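Local coordinates for protein aldehyde dehydrogenase (Listeria monocytogenes, PDB 3K9D) that probably oxidises aldehydes with NAD or NADP as electron acceptor, and may belong to the coenzyme A-acylating branch of the aldehyde dehydrogenase family, at residues Asp37-Ala42 against Glu160-Ala165; Val107-Val112 against Leu439-Arg444; Val140-Pro145 against Ser173-Pro178; Val259-Lys264 against Thr351-Gln356; Gly296-Ala301 against Arg340-Pro345. All coordinates share one frame; numbering follows the deposited sequence.

Contact 1. Residues Asp37-Ala42 against Glu160-Ala165; sequences DTIVKA and EAAEKA
The helical segments 37-42 and 160-164 run roughly antiparallel, their axes 149° apart and approaching to 8.1 Å, with Ile-39 facing Ala-162 and Ala-42 facing Ala-161. Small side chains allow this spacing. Ala-42 points toward the partner helix, where its CB sits 3.5 Å from Ala-165 CB, one methyl against the other, and equally near the carbonyl oxygen of Ala-161. The reverse contact is made by Ala-161, whose CB lies 3.5 Å from Ala-42 O, so each of these two alanine methyls rests on the other residue's backbone carbonyl.

Ile-39 covers the next part of the groove with two branches. Its CG2 lies anti to the backbone N (chi1, measured to CG1, -67°) and meets Ala-162 CB at 3.8 Å, while CG1, on the side of the backbone N, passes alongside Ala-165 and comes within 4.1 Å of Ala-165 CB. Nearer the surface, Thr-38 adds its methyl: CG2 reaches Ala-165 O at 3.8 Å, while OG1 is turned back to the carbonyl of Gln-34 within its own helix. Methyls therefore carry most of the contact, meeting other methyls and backbone carbonyl oxygens by van der Waals packing.

Farther in, Ile-39 and Ala-162 share Cys-167 as a neighbour, and Ile-39 also packs on Ile-133 of helix 121-134. Small alanines let two roughly antiparallel helices come close here, joining N-terminal helix 33-49 to helix 148-164, the crossover helix of a beta-alpha-beta unit.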
# COMPACT_ATOMS: atom_id res chain seq x y z
N ASP A 37 -2.36 -21.20 12.82
CA ASP A 37 -3.74 -21.53 12.46
C ASP A 37 -4.54 -22.07 13.63
O ASP A 37 -5.75 -21.85 13.70
CB ASP A 37 -3.80 -22.51 11.28
CG ASP A 37 -3.37 -21.88 9.96
OD1 ASP A 37 -3.30 -20.63 9.90
OD2 ASP A 37 -3.07 -22.63 9.00
N THR A 38 -3.84 -22.77 14.53
CA THR A 38 -4.39 -23.19 15.82
C THR A 38 -4.88 -22.02 16.67
O THR A 38 -5.95 -22.07 17.25
CB THR A 38 -3.35 -24.05 16.60
OG1 THR A 38 -3.17 -25.30 15.92
CG2 THR A 38 -3.79 -24.34 18.03
N ILE A 39 -4.09 -20.95 16.74
CA ILE A 39 -4.46 -19.74 17.46
C ILE A 39 -5.63 -19.01 16.78
O ILE A 39 -6.56 -18.60 17.46
CB ILE A 39 -3.24 -18.79 17.59
CG1 ILE A 39 -2.18 -19.42 18.49
CG2 ILE A 39 -3.66 -17.41 18.11
CD1 ILE A 39 -0.74 -19.00 18.13
N VAL A 40 -5.55 -18.87 15.45
CA VAL A 40 -6.60 -18.27 14.61
C VAL A 40 -7.97 -18.94 14.86
O VAL A 40 -8.98 -18.26 15.08
CB VAL A 40 -6.20 -18.37 13.11
CG1 VAL A 40 -7.40 -18.16 12.17
CG2 VAL A 40 -5.10 -17.36 12.79
N LYS A 41 -7.98 -20.27 14.86
CA LYS A 41 -9.19 -21.07 15.13
C LYS A 41 -9.74 -20.83 16.54
O LYS A 41 -10.96 -20.75 16.73
CB LYS A 41 -8.90 -22.56 14.85
CG LYS A 41 -9.80 -23.61 15.55
CD LYS A 41 -11.05 -23.94 14.78
CE LYS A 41 -11.39 -25.42 14.89
NZ LYS A 41 -11.79 -25.84 16.27
N ALA A 42 -8.84 -20.69 17.51
CA ALA A 42 -9.23 -20.40 18.90
C ALA A 42 -9.86 -19.02 19.05
O ALA A 42 -10.77 -18.84 19.86
CB ALA A 42 -8.05 -20.53 19.81
N GLU A 160 -7.51 -14.29 25.58
CA GLU A 160 -7.39 -15.43 26.46
C GLU A 160 -7.46 -16.77 25.72
O GLU A 160 -6.71 -17.68 26.06
CB GLU A 160 -8.43 -15.36 27.58
CG GLU A 160 -8.11 -14.32 28.65
CD GLU A 160 -9.26 -14.09 29.63
OE1 GLU A 160 -9.23 -13.06 30.35
OE2 GLU A 160 -10.20 -14.93 29.68
N ALA A 161 -8.32 -16.87 24.71
CA ALA A 161 -8.46 -18.12 23.94
C ALA A 161 -7.25 -18.30 23.04
O ALA A 161 -6.76 -19.42 22.87
CB ALA A 161 -9.70 -18.11 23.13
N ALA A 162 -6.77 -17.20 22.45
CA ALA A 162 -5.52 -17.19 21.69
C ALA A 162 -4.35 -17.68 22.56
O ALA A 162 -3.63 -18.58 22.16
CB ALA A 162 -5.24 -15.81 21.15
N GLU A 163 -4.20 -17.08 23.74
CA GLU A 163 -3.11 -17.44 24.66
C GLU A 163 -3.17 -18.88 25.14
O GLU A 163 -2.12 -19.52 25.29
CB GLU A 163 -3.05 -16.47 25.84
CG GLU A 163 -2.52 -15.09 25.44
CD GLU A 163 -2.93 -13.99 26.40
OE1 GLU A 163 -3.19 -14.29 27.58
OE2 GLU A 163 -2.98 -12.81 25.98
N LYS A 164 -4.38 -19.39 25.35
CA LYS A 164 -4.62 -20.79 25.70
C LYS A 164 -4.23 -21.73 24.54
O LYS A 164 -3.79 -22.87 24.76
CB LYS A 164 -6.10 -20.99 26.11
CG LYS A 164 -6.45 -22.36 26.63
CD LYS A 164 -7.80 -22.38 27.34
CE LYS A 164 -8.02 -23.74 28.00
NZ LYS A 164 -9.19 -23.76 28.93
N ALA A 165 -4.39 -21.24 23.32
CA ALA A 165 -3.99 -21.95 22.10
C ALA A 165 -2.48 -21.84 21.77
O ALA A 165 -2.02 -22.44 20.79
CB ALA A 165 -4.81 -21.44 20.93

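Contact 2. Residues Val107-Val112 against Leu439-Arg444; sequences VPLGVV and LFNIRR
Val-107 and Asn-441 form an antiparallel hydrogen-bonded pair, each backbone N bonding to the other's carbonyl: Val-107 N to Asn-441 O at 2.7 Å and Asn-441 N to Val-107 O at 2.8 Å. One residue along, Pro-108 faces Phe-440 as a non-hydrogen-bonded pair; Phe-440 CB lies 3.3 Å from Val-107 O, while its ring leads away from the partner strand.

On the face carrying Val-107 and Asn-441, the valine crosses Arg-443 at about a right angle. With CG1 anti to the backbone N (chi1 179°), Val-107 places its other methyl over one face of the guanidinium, CG2 standing 3.4 Å from Arg-443 NH2 and toward the rim of the group. Leu-109 likewise crosses Asn-441, its CD1 lying 3.6 Å from Asn-441 OD1. Its second methyl, CD2, meets Leu-439 CD2 at 4.1 Å, and Val-112 CG2 joins them from the far end of the segment, 4.3 Å from the same Leu-439 atom. Val-194 of strand 192-197 packs against all three of these hydrophobic residues.

In the second shell, Asn-137 of the same chain ties the segments together, bonding both Gly-110 N and Leu-439 O. The second subunit supplies the rest: its Ala-424 N donates to Asn-441 OD1, its Ala-389 and Val-394 carbonyls accept from Arg-443, and one of its strands pairs with Arg-444, continuing the sheet. Apolar groups thus border the amide and guanidinium while their polar atoms reach across to backbone partners, so strand pairing and subunit interface share the same residues.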
# COMPACT_ATOMS: atom_id res chain seq x y z
N VAL A 107 6.56 -12.43 4.84
CA VAL A 107 7.15 -11.71 5.95
C VAL A 107 6.06 -10.90 6.62
O VAL A 107 5.49 -10.02 5.99
CB VAL A 107 8.26 -10.73 5.47
CG1 VAL A 107 8.85 -9.97 6.64
CG2 VAL A 107 9.35 -11.48 4.76
N PRO A 108 5.77 -11.20 7.91
CA PRO A 108 4.75 -10.45 8.65
C PRO A 108 5.13 -8.97 8.73
O PRO A 108 6.31 -8.65 8.82
CB PRO A 108 4.80 -11.06 10.05
CG PRO A 108 5.38 -12.40 9.86
CD PRO A 108 6.39 -12.24 8.75
N LEU A 109 4.13 -8.09 8.68
CA LEU A 109 4.36 -6.65 8.76
C LEU A 109 4.98 -6.27 10.11
O LEU A 109 5.90 -5.46 10.16
CB LEU A 109 3.06 -5.85 8.46
CG LEU A 109 2.79 -5.28 7.06
CD1 LEU A 109 3.35 -6.16 5.92
CD2 LEU A 109 1.31 -4.89 6.79
N GLY A 110 4.51 -6.89 11.19
CA GLY A 110 4.93 -6.49 12.53
C GLY A 110 3.78 -6.17 13.46
O GLY A 110 2.88 -6.99 13.65
N VAL A 111 3.80 -5.00 14.08
CA VAL A 111 2.72 -4.62 15.00
C VAL A 111 1.70 -3.75 14.24
O VAL A 111 2.02 -2.66 13.78
CB VAL A 111 3.22 -3.83 16.23
CG1 VAL A 111 2.06 -3.45 17.16
CG2 VAL A 111 4.27 -4.61 16.98
N VAL A 112 0.48 -4.28 14.11
CA VAL A 112 -0.63 -3.62 13.42
C VAL A 112 -1.33 -2.66 14.39
O VAL A 112 -1.53 -2.98 15.57
CB VAL A 112 -1.64 -4.68 12.86
CG1 VAL A 112 -2.77 -4.03 12.08
CG2 VAL A 112 -0.93 -5.68 11.96
N LEU A 439 -1.45 -8.01 4.75
CA LEU A 439 -0.79 -7.92 6.05
C LEU A 439 0.47 -8.78 6.15
O LEU A 439 0.92 -9.12 7.24
CB LEU A 439 -1.77 -8.24 7.18
CG LEU A 439 -2.92 -7.22 7.28
CD1 LEU A 439 -4.09 -7.86 7.98
CD2 LEU A 439 -2.48 -5.90 7.97
N PHE A 440 1.00 -9.15 4.99
CA PHE A 440 2.38 -9.62 4.90
C PHE A 440 3.05 -9.08 3.64
O PHE A 440 2.37 -8.82 2.64
CB PHE A 440 2.55 -11.15 5.07
CG PHE A 440 1.93 -11.99 3.99
CD1 PHE A 440 2.66 -12.33 2.85
CD2 PHE A 440 0.64 -12.49 4.12
CE1 PHE A 440 2.09 -13.12 1.84
CE2 PHE A 440 0.07 -13.28 3.14
CZ PHE A 440 0.78 -13.59 1.99
N ASN A 441 4.37 -8.88 3.73
CA ASN A 441 5.21 -8.57 2.59
C ASN A 441 5.73 -9.88 2.00
O ASN A 441 5.86 -10.87 2.71
CB ASN A 441 6.43 -7.73 3.01
CG ASN A 441 6.08 -6.32 3.43
OD1 ASN A 441 6.59 -5.85 4.45
ND2 ASN A 441 5.26 -5.61 2.64
N ILE A 442 6.05 -9.87 0.72
CA ILE A 442 6.74 -11.00 0.11
C ILE A 442 8.24 -10.72 -0.05
O ILE A 442 8.63 -9.75 -0.71
CB ILE A 442 6.09 -11.40 -1.22
CG1 ILE A 442 4.63 -11.83 -0.97
CG2 ILE A 442 6.91 -12.47 -1.94
CD1 ILE A 442 4.13 -12.99 -1.80
N ARG A 443 9.06 -11.55 0.57
CA ARG A 443 10.51 -11.57 0.31
C ARG A 443 10.83 -12.53 -0.84
O ARG A 443 10.43 -13.70 -0.81
CB ARG A 443 11.27 -11.98 1.57
CG ARG A 443 12.75 -12.32 1.37
CD ARG A 443 13.35 -12.98 2.61
NE ARG A 443 13.06 -12.22 3.82
CZ ARG A 443 12.75 -12.76 5.00
NH1 ARG A 443 12.67 -14.07 5.15
NH2 ARG A 443 12.50 -11.97 6.04
N ARG A 444 11.56 -12.04 -1.83
CA ARG A 444 11.99 -12.86 -2.95
C ARG A 444 13.47 -13.17 -2.95
O ARG A 444 14.32 -12.28 -2.78
CB ARG A 444 11.58 -12.22 -4.27
CG ARG A 444 10.08 -12.22 -4.46
CD ARG A 444 9.67 -10.99 -5.17
NE ARG A 444 8.22 -10.84 -5.26
CZ ARG A 444 7.53 -9.94 -4.57
NH1 ARG A 444 8.15 -9.13 -3.71
NH2 ARG A 444 6.22 -9.84 -4.75

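Contact 3. Residues Val140-Pro145 against Ser173-Pro178; sequences VFSPHP and SCMTVP
Val-140 and Phe-141 pair in parallel with Ser-173 and Cys-174, held by Phe-141 N to Ser-173 O at 2.9 Å and Met-175 N to Phe-141 O at 3.0 Å. Both bonds are fairly straight at the hydrogen, but Met-175 N approaches Phe-141 O nearly end-on, whereas Phe-141 N comes to Ser-173 O at a tilt from the carbonyl plane.

Ser-173 carries OG between its own backbone N and carbonyl carbon (chi1 63°), which sets the hydroxyl in the fork of Val-140, 3.5 Å from both CG1 and CG2 of the valine. On the face shared by Phe-141 and Cys-174, SG is swung opposite the cysteine's backbone N (chi1 -171°). There it lies 3.8 Å from Pro-143 CG, with Phe-141 CB also beside it. The phenylalanine ring itself leans toward helix 121-134.

Met-175 continues the packing where the strand pairing stops. Its CG, anti to the carbonyl carbon (chi1 -57°), comes to 3.4 Å from Phe-141 O, and SD then settles beside Ser-142, whose hydroxyl bonds instead to Thr-183. Pro-143 crosses this methionine at about a right angle, pressing CG to 3.3 Å from Met-175 O. Beyond the outward loop, the segments meet again at Pro-145 and Pro-178, CB to CB at 4.0 Å.

Helix 148-164 links the two strands as a beta-alpha-beta crossover in what is, by family, the cofactor-binding domain. Chemically, two backbone bonds fix the register, and most of the rest is sulfur, methyl and proline-ring packing. Met-175 O is buried against the Pro-143 ring with no partner assigned in the model.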
# COMPACT_ATOMS: atom_id res chain seq x y z
N VAL A 140 -2.52 -3.88 18.13
CA VAL A 140 -2.90 -3.02 19.27
C VAL A 140 -4.05 -2.12 18.83
O VAL A 140 -3.91 -1.37 17.86
CB VAL A 140 -1.72 -2.13 19.79
CG1 VAL A 140 -2.13 -1.42 21.08
CG2 VAL A 140 -0.46 -2.95 20.07
N PHE A 141 -5.17 -2.20 19.53
CA PHE A 141 -6.38 -1.48 19.16
C PHE A 141 -6.54 -0.11 19.78
O PHE A 141 -6.22 0.11 20.95
CB PHE A 141 -7.65 -2.32 19.43
CG PHE A 141 -7.75 -3.55 18.57
CD1 PHE A 141 -8.07 -3.45 17.22
CD2 PHE A 141 -7.51 -4.80 19.10
CE1 PHE A 141 -8.16 -4.58 16.41
CE2 PHE A 141 -7.59 -5.94 18.30
CZ PHE A 141 -7.92 -5.82 16.95
N SER A 142 -7.06 0.79 18.95
CA SER A 142 -7.56 2.08 19.37
C SER A 142 -9.09 2.04 19.36
O SER A 142 -9.71 2.03 18.29
CB SER A 142 -7.07 3.18 18.42
OG SER A 142 -7.52 4.44 18.86
N PRO A 143 -9.71 2.00 20.55
CA PRO A 143 -11.17 1.96 20.67
C PRO A 143 -11.82 3.32 20.54
O PRO A 143 -11.31 4.32 21.05
CB PRO A 143 -11.38 1.39 22.09
CG PRO A 143 -10.16 1.81 22.85
CD PRO A 143 -9.03 1.94 21.86
N HIS A 144 -12.94 3.37 19.84
CA HIS A 144 -13.78 4.56 19.86
C HIS A 144 -14.29 4.65 21.29
O HIS A 144 -14.68 3.63 21.86
CB HIS A 144 -14.92 4.43 18.85
CG HIS A 144 -15.68 5.70 18.62
ND1 HIS A 144 -16.45 6.30 19.60
CD2 HIS A 144 -15.79 6.49 17.52
CE1 HIS A 144 -16.98 7.41 19.12
NE2 HIS A 144 -16.60 7.54 17.86
N PRO A 145 -14.21 5.85 21.91
CA PRO A 145 -14.54 6.01 23.33
C PRO A 145 -15.99 5.65 23.69
O PRO A 145 -16.25 5.24 24.82
CB PRO A 145 -14.27 7.50 23.61
CG PRO A 145 -14.29 8.16 22.28
CD PRO A 145 -13.78 7.13 21.31
N SER A 173 -3.92 -6.63 22.04
CA SER A 173 -4.13 -5.67 23.11
C SER A 173 -4.98 -4.49 22.67
O SER A 173 -5.30 -4.35 21.49
CB SER A 173 -2.78 -5.20 23.70
OG SER A 173 -2.00 -4.53 22.73
N CYS A 174 -5.33 -3.63 23.62
CA CYS A 174 -6.20 -2.50 23.36
C CYS A 174 -5.88 -1.41 24.36
O CYS A 174 -5.68 -1.70 25.54
CB CYS A 174 -7.67 -2.94 23.54
SG CYS A 174 -8.94 -1.76 23.02
N MET A 175 -5.81 -0.16 23.88
CA MET A 175 -5.79 1.02 24.74
C MET A 175 -7.01 1.01 25.68
O MET A 175 -8.14 0.77 25.23
CB MET A 175 -5.83 2.31 23.91
CG MET A 175 -4.70 2.47 22.88
SD MET A 175 -5.02 3.77 21.68
CE MET A 175 -5.35 5.13 22.80
N THR A 176 -6.76 1.26 26.96
CA THR A 176 -7.82 1.24 27.97
C THR A 176 -8.31 2.65 28.28
O THR A 176 -9.38 2.83 28.87
CB THR A 176 -7.35 0.55 29.26
OG1 THR A 176 -6.24 1.27 29.83
CG2 THR A 176 -6.93 -0.89 28.97
N VAL A 177 -7.50 3.63 27.88
CA VAL A 177 -7.79 5.06 28.02
C VAL A 177 -7.76 5.73 26.62
O VAL A 177 -6.68 6.04 26.09
CB VAL A 177 -6.74 5.77 28.95
CG1 VAL A 177 -7.11 7.24 29.15
CG2 VAL A 177 -6.60 5.07 30.29
N PRO A 178 -8.95 5.95 26.02
CA PRO A 178 -9.00 6.56 24.69
C PRO A 178 -8.70 8.05 24.74
O PRO A 178 -9.42 8.80 25.39
CB PRO A 178 -10.46 6.33 24.24
CG PRO A 178 -11.12 5.56 25.30
CD PRO A 178 -10.30 5.67 26.55

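Contact 4. Residues Val259-Lys264 against Thr351-Gln356; sequences VERVNK and TAETWQ
Val-259 and Thr-351, followed by Glu-260 and Ala-352, form the tight end of the contact as parallel strand neighbours. Ala-352 N donates to Val-259 O at 3.0 Å in an almost linear bond, and a weak one runs from Arg-261 N to Ala-352 O. Lys-264 crosses Thr-351 at about a right angle, its NZ making a weak bond to OG1 at 3.3 Å; its stronger partner is Glu-328. On the buried side too, a water joins Glu-260 OE2 to Trp-355 N, and the same OE2 is salt-bridged to Arg-228. These are two adjacent inner strands of the seven-stranded parallel sheet of the second alpha/beta domain, and both segments go on into helices, the second after a short loop, with Thr-354 as N-cap of helix 355-368.

Toward solvent the packing gives way to charge and water. Arg-261 and Glu-353 lie side by side, guanidinium and carboxylate only 17° from coplanar. NE meets Glu-353 OE1 at 2.6 Å and NH2 meets OE2 at 2.9 Å, each oxygen using its syn lone pair, while Thr-351 CG2 lies over one guanidinium face. Glu-353 curls back through a bend at chi2 (-46°) to present both oxygens. A second water bridges Val-262 N and Glu-353 O.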
# COMPACT_ATOMS: atom_id res chain seq x y z
N VAL A 259 -33.87 5.31 -10.14
CA VAL A 259 -34.77 4.53 -11.00
C VAL A 259 -34.93 5.25 -12.33
O VAL A 259 -34.76 6.47 -12.40
CB VAL A 259 -36.22 4.34 -10.37
CG1 VAL A 259 -36.12 3.84 -8.96
CG2 VAL A 259 -37.00 5.63 -10.40
N GLU A 260 -35.24 4.50 -13.38
CA GLU A 260 -35.66 5.08 -14.66
C GLU A 260 -37.13 5.49 -14.55
O GLU A 260 -37.89 4.90 -13.78
CB GLU A 260 -35.44 4.09 -15.82
CG GLU A 260 -33.98 3.97 -16.27
CD GLU A 260 -33.70 2.67 -16.99
OE1 GLU A 260 -33.81 1.59 -16.37
OE2 GLU A 260 -33.36 2.70 -18.19
N ARG A 261 -37.53 6.51 -15.31
CA ARG A 261 -38.89 7.06 -15.26
C ARG A 261 -39.98 6.03 -15.54
O ARG A 261 -41.02 6.02 -14.88
CB ARG A 261 -39.06 8.25 -16.21
CG ARG A 261 -40.43 8.94 -16.10
CD ARG A 261 -40.45 10.27 -16.83
NE ARG A 261 -39.38 11.16 -16.37
CZ ARG A 261 -39.52 12.08 -15.42
NH1 ARG A 261 -40.69 12.26 -14.83
NH2 ARG A 261 -38.49 12.81 -15.06
N VAL A 262 -39.73 5.16 -16.53
CA VAL A 262 -40.70 4.13 -16.91
C VAL A 262 -40.99 3.15 -15.77
O VAL A 262 -42.05 2.53 -15.74
CB VAL A 262 -40.29 3.35 -18.21
CG1 VAL A 262 -40.34 4.25 -19.44
CG2 VAL A 262 -38.92 2.71 -18.07
N ASN A 263 -40.05 3.04 -14.83
CA ASN A 263 -40.13 2.08 -13.77
C ASN A 263 -40.47 2.70 -12.41
O ASN A 263 -40.60 1.98 -11.43
CB ASN A 263 -38.81 1.31 -13.69
CG ASN A 263 -39.00 -0.17 -13.51
OD1 ASN A 263 -40.11 -0.70 -13.65
ND2 ASN A 263 -37.92 -0.86 -13.21
N LYS A 264 -40.61 4.02 -12.38
CA LYS A 264 -40.68 4.78 -11.11
C LYS A 264 -41.92 4.43 -10.28
O LYS A 264 -41.79 4.02 -9.13
CB LYS A 264 -40.63 6.28 -11.40
CG LYS A 264 -40.76 7.16 -10.16
CD LYS A 264 -40.86 8.62 -10.54
CE LYS A 264 -41.41 9.43 -9.37
NZ LYS A 264 -40.36 9.76 -8.37
N THR A 351 -34.81 10.14 -9.94
CA THR A 351 -35.38 9.68 -11.20
C THR A 351 -34.55 10.19 -12.39
O THR A 351 -34.30 11.39 -12.53
CB THR A 351 -36.85 10.10 -11.35
OG1 THR A 351 -37.57 9.74 -10.16
CG2 THR A 351 -37.50 9.43 -12.57
N ALA A 352 -34.10 9.25 -13.21
CA ALA A 352 -33.35 9.50 -14.44
C ALA A 352 -34.19 8.98 -15.61
O ALA A 352 -35.16 8.25 -15.37
CB ALA A 352 -32.02 8.77 -14.38
N GLU A 353 -33.85 9.34 -16.85
CA GLU A 353 -34.64 8.90 -18.00
C GLU A 353 -34.13 7.59 -18.58
O GLU A 353 -34.91 6.72 -18.95
CB GLU A 353 -34.74 9.97 -19.11
CG GLU A 353 -35.11 11.39 -18.69
CD GLU A 353 -36.29 11.45 -17.73
OE1 GLU A 353 -37.35 10.87 -18.04
OE2 GLU A 353 -36.14 12.09 -16.66
N THR A 354 -32.80 7.46 -18.64
CA THR A 354 -32.12 6.32 -19.27
C THR A 354 -31.10 5.71 -18.31
O THR A 354 -30.80 6.28 -17.26
CB THR A 354 -31.38 6.78 -20.56
OG1 THR A 354 -30.40 7.77 -20.21
CG2 THR A 354 -32.36 7.38 -21.60
N TRP A 355 -30.54 4.56 -18.66
CA TRP A 355 -29.40 4.02 -17.89
C TRP A 355 -28.14 4.89 -18.01
O TRP A 355 -27.34 4.94 -17.09
CB TRP A 355 -29.07 2.56 -18.24
CG TRP A 355 -28.43 2.31 -19.60
CD1 TRP A 355 -29.08 1.93 -20.74
CD2 TRP A 355 -27.03 2.33 -19.92
NE1 TRP A 355 -28.17 1.74 -21.76
CE2 TRP A 355 -26.90 1.98 -21.29
CE3 TRP A 355 -25.87 2.62 -19.19
CZ2 TRP A 355 -25.67 1.93 -21.94
CZ3 TRP A 355 -24.63 2.57 -19.85
CH2 TRP A 355 -24.55 2.23 -21.20
N GLN A 356 -28.00 5.56 -19.15
CA GLN A 356 -26.88 6.45 -19.41
C GLN A 356 -26.95 7.63 -18.42
O GLN A 356 -25.94 7.98 -17.81
CB GLN A 356 -26.89 6.92 -20.87
CG GLN A 356 -26.59 5.82 -21.92
CD GLN A 356 -27.83 5.17 -22.52
OE1 GLN A 356 -28.89 5.10 -21.90
NE2 GLN A 356 -27.70 4.67 -23.74
O HOH W 1 -32.34 3.39 -21.06
O HOH W 2 -37.38 6.12 -18.53

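Contact 5. Residues Gly296-Ala301 against Arg340-Pro345; sequences GSMNPA and REKLAP
Met-298 lies across Arg-340, the two side chains crossing at a slant with the thioether over one face of the guanidinium. SD stands above the centre of the flat group, 3.8 Å from Arg-340 NE, and CG lies equally far from Arg-340 NH1. Gly-296 comes from a different direction, at the guanidinium edge: Arg-340 NH2 donates to Gly-296 O at 2.8 Å, with that oxygen 8° from the guanidinium plane, and NH1 adds a weak bond to the same carbonyl. The group is thus gripped in its plane and covered from above by sulfur.

The methionine reaches this position through bends at chi2 (-78°) and chi3 (-77°), which curl its end back over the other segment. Met-298 CE comes to rest 3.3 Å from Glu-341 O, and Met-298 CE is 3.8 Å from Lys-342 CG. Lys-342 is itself folded toward its own segment, NZ donating to Arg-340 O at 3.1 Å and also to the carbonyl of Tyr-338, so its ammonium lies away from Met-298.

Further bonds limit the guanidinium's rotation. NE is salt-bridged to Glu-369, whose other oxygen takes the backbone N of Glu-341, and NH2 has a second acceptor in Ala-334 O.

Both segments are irregular. The 296-301 loop links helix 281-291 to helix 307-313, with an Asx turn at Asn-299 leading into a short 3-10 turn, whereas 340-345 leads into strand 346-352. Ala-344 and Pro-345 pack on Ile-310 of helix 307-313, Pro-345 also on Val-307, and Pro-345 is backbone-bonded to Leu-325 of strand 324-328.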
# COMPACT_ATOMS: atom_id res chain seq x y z
N GLY A 296 -21.32 21.92 8.41
CA GLY A 296 -21.25 21.19 7.15
C GLY A 296 -21.24 19.68 7.33
O GLY A 296 -21.38 18.93 6.36
N SER A 297 -21.08 19.24 8.58
CA SER A 297 -21.10 17.82 8.88
C SER A 297 -22.53 17.27 8.96
O SER A 297 -23.51 18.03 9.03
CB SER A 297 -20.34 17.53 10.17
OG SER A 297 -20.99 18.16 11.26
N MET A 298 -22.64 15.95 8.95
CA MET A 298 -23.92 15.28 9.10
C MET A 298 -24.11 15.00 10.59
O MET A 298 -23.13 14.73 11.30
CB MET A 298 -23.94 13.99 8.27
CG MET A 298 -23.58 14.17 6.78
SD MET A 298 -24.88 14.84 5.72
CE MET A 298 -25.88 13.36 5.54
N ASN A 299 -25.36 15.08 11.05
CA ASN A 299 -25.75 14.92 12.46
C ASN A 299 -25.51 13.51 12.99
O ASN A 299 -26.14 12.58 12.51
CB ASN A 299 -27.24 15.26 12.59
CG ASN A 299 -27.63 15.73 13.97
OD1 ASN A 299 -26.95 15.47 14.96
ND2 ASN A 299 -28.76 16.43 14.04
N PRO A 300 -24.61 13.35 13.98
CA PRO A 300 -24.38 12.01 14.54
C PRO A 300 -25.59 11.42 15.29
O PRO A 300 -25.64 10.22 15.50
CB PRO A 300 -23.22 12.23 15.51
CG PRO A 300 -23.31 13.65 15.90
CD PRO A 300 -23.76 14.35 14.65
N ALA A 301 -26.56 12.27 15.65
CA ALA A 301 -27.75 11.87 16.41
C ALA A 301 -28.64 10.84 15.70
O ALA A 301 -29.44 10.16 16.33
CB ALA A 301 -28.57 13.10 16.78
N ARG A 340 -25.57 12.54 0.48
CA ARG A 340 -24.41 12.22 1.33
C ARG A 340 -24.67 11.03 2.27
O ARG A 340 -25.80 10.52 2.35
CB ARG A 340 -23.98 13.46 2.12
CG ARG A 340 -23.66 14.70 1.24
CD ARG A 340 -23.24 15.90 2.06
NE ARG A 340 -22.24 15.56 3.06
CZ ARG A 340 -21.79 16.41 4.00
NH1 ARG A 340 -20.87 16.01 4.87
NH2 ARG A 340 -22.27 17.64 4.06
N GLU A 341 -23.63 10.60 2.97
CA GLU A 341 -23.70 9.38 3.76
C GLU A 341 -24.56 9.59 5.01
O GLU A 341 -24.28 10.44 5.85
CB GLU A 341 -22.29 8.89 4.10
CG GLU A 341 -22.23 7.68 5.02
CD GLU A 341 -20.86 7.51 5.62
OE1 GLU A 341 -20.44 8.39 6.41
OE2 GLU A 341 -20.20 6.51 5.30
N LYS A 342 -25.66 8.84 5.06
CA LYS A 342 -26.57 8.86 6.20
C LYS A 342 -26.54 7.45 6.74
O LYS A 342 -27.07 6.52 6.12
CB LYS A 342 -28.00 9.20 5.75
CG LYS A 342 -28.12 10.40 4.85
CD LYS A 342 -29.44 10.45 4.09
CE LYS A 342 -29.57 9.39 3.00
NZ LYS A 342 -28.65 9.47 1.83
N LEU A 343 -25.87 7.27 7.87
CA LEU A 343 -25.69 5.94 8.43
C LEU A 343 -26.90 5.61 9.29
O LEU A 343 -26.79 5.50 10.51
CB LEU A 343 -24.40 5.87 9.25
CG LEU A 343 -23.07 5.81 8.50
CD1 LEU A 343 -21.91 5.77 9.49
CD2 LEU A 343 -23.00 4.61 7.55
N ALA A 344 -28.04 5.44 8.63
CA ALA A 344 -29.36 5.43 9.24
C ALA A 344 -30.35 4.96 8.18
O ALA A 344 -30.07 5.11 6.99
CB ALA A 344 -29.73 6.86 9.70
N PRO A 345 -31.52 4.41 8.60
CA PRO A 345 -32.55 3.95 7.65
C PRO A 345 -33.23 5.11 6.88
O PRO A 345 -34.46 5.31 6.94
CB PRO A 345 -33.55 3.19 8.55
CG PRO A 345 -33.43 3.88 9.89
CD PRO A 345 -31.94 4.19 10.00

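Overall arrangement
From the N terminus, helix 33-49 waits until residues 160-165 for its partner, so contact 1 closes a loop of 117 residues. Contact 2 opens within that loop and contact 3 follows at 140-145; contact 1 crosses both. Contact 3 closes a short beta-alpha-beta unit and touches contact 2 through Val-112 and Val-140, neighbours in one sheet. In the second alpha/beta domain, contact 4 encloses contact 5, tying adjacent strands outside and two loops within. Contact 2 closes last, at 439-444, enclosing contacts 3, 4 and 5 and returning the C-terminal strand to the first sheet; the centre of contact 2 lies about 48 Å from that of contact 4.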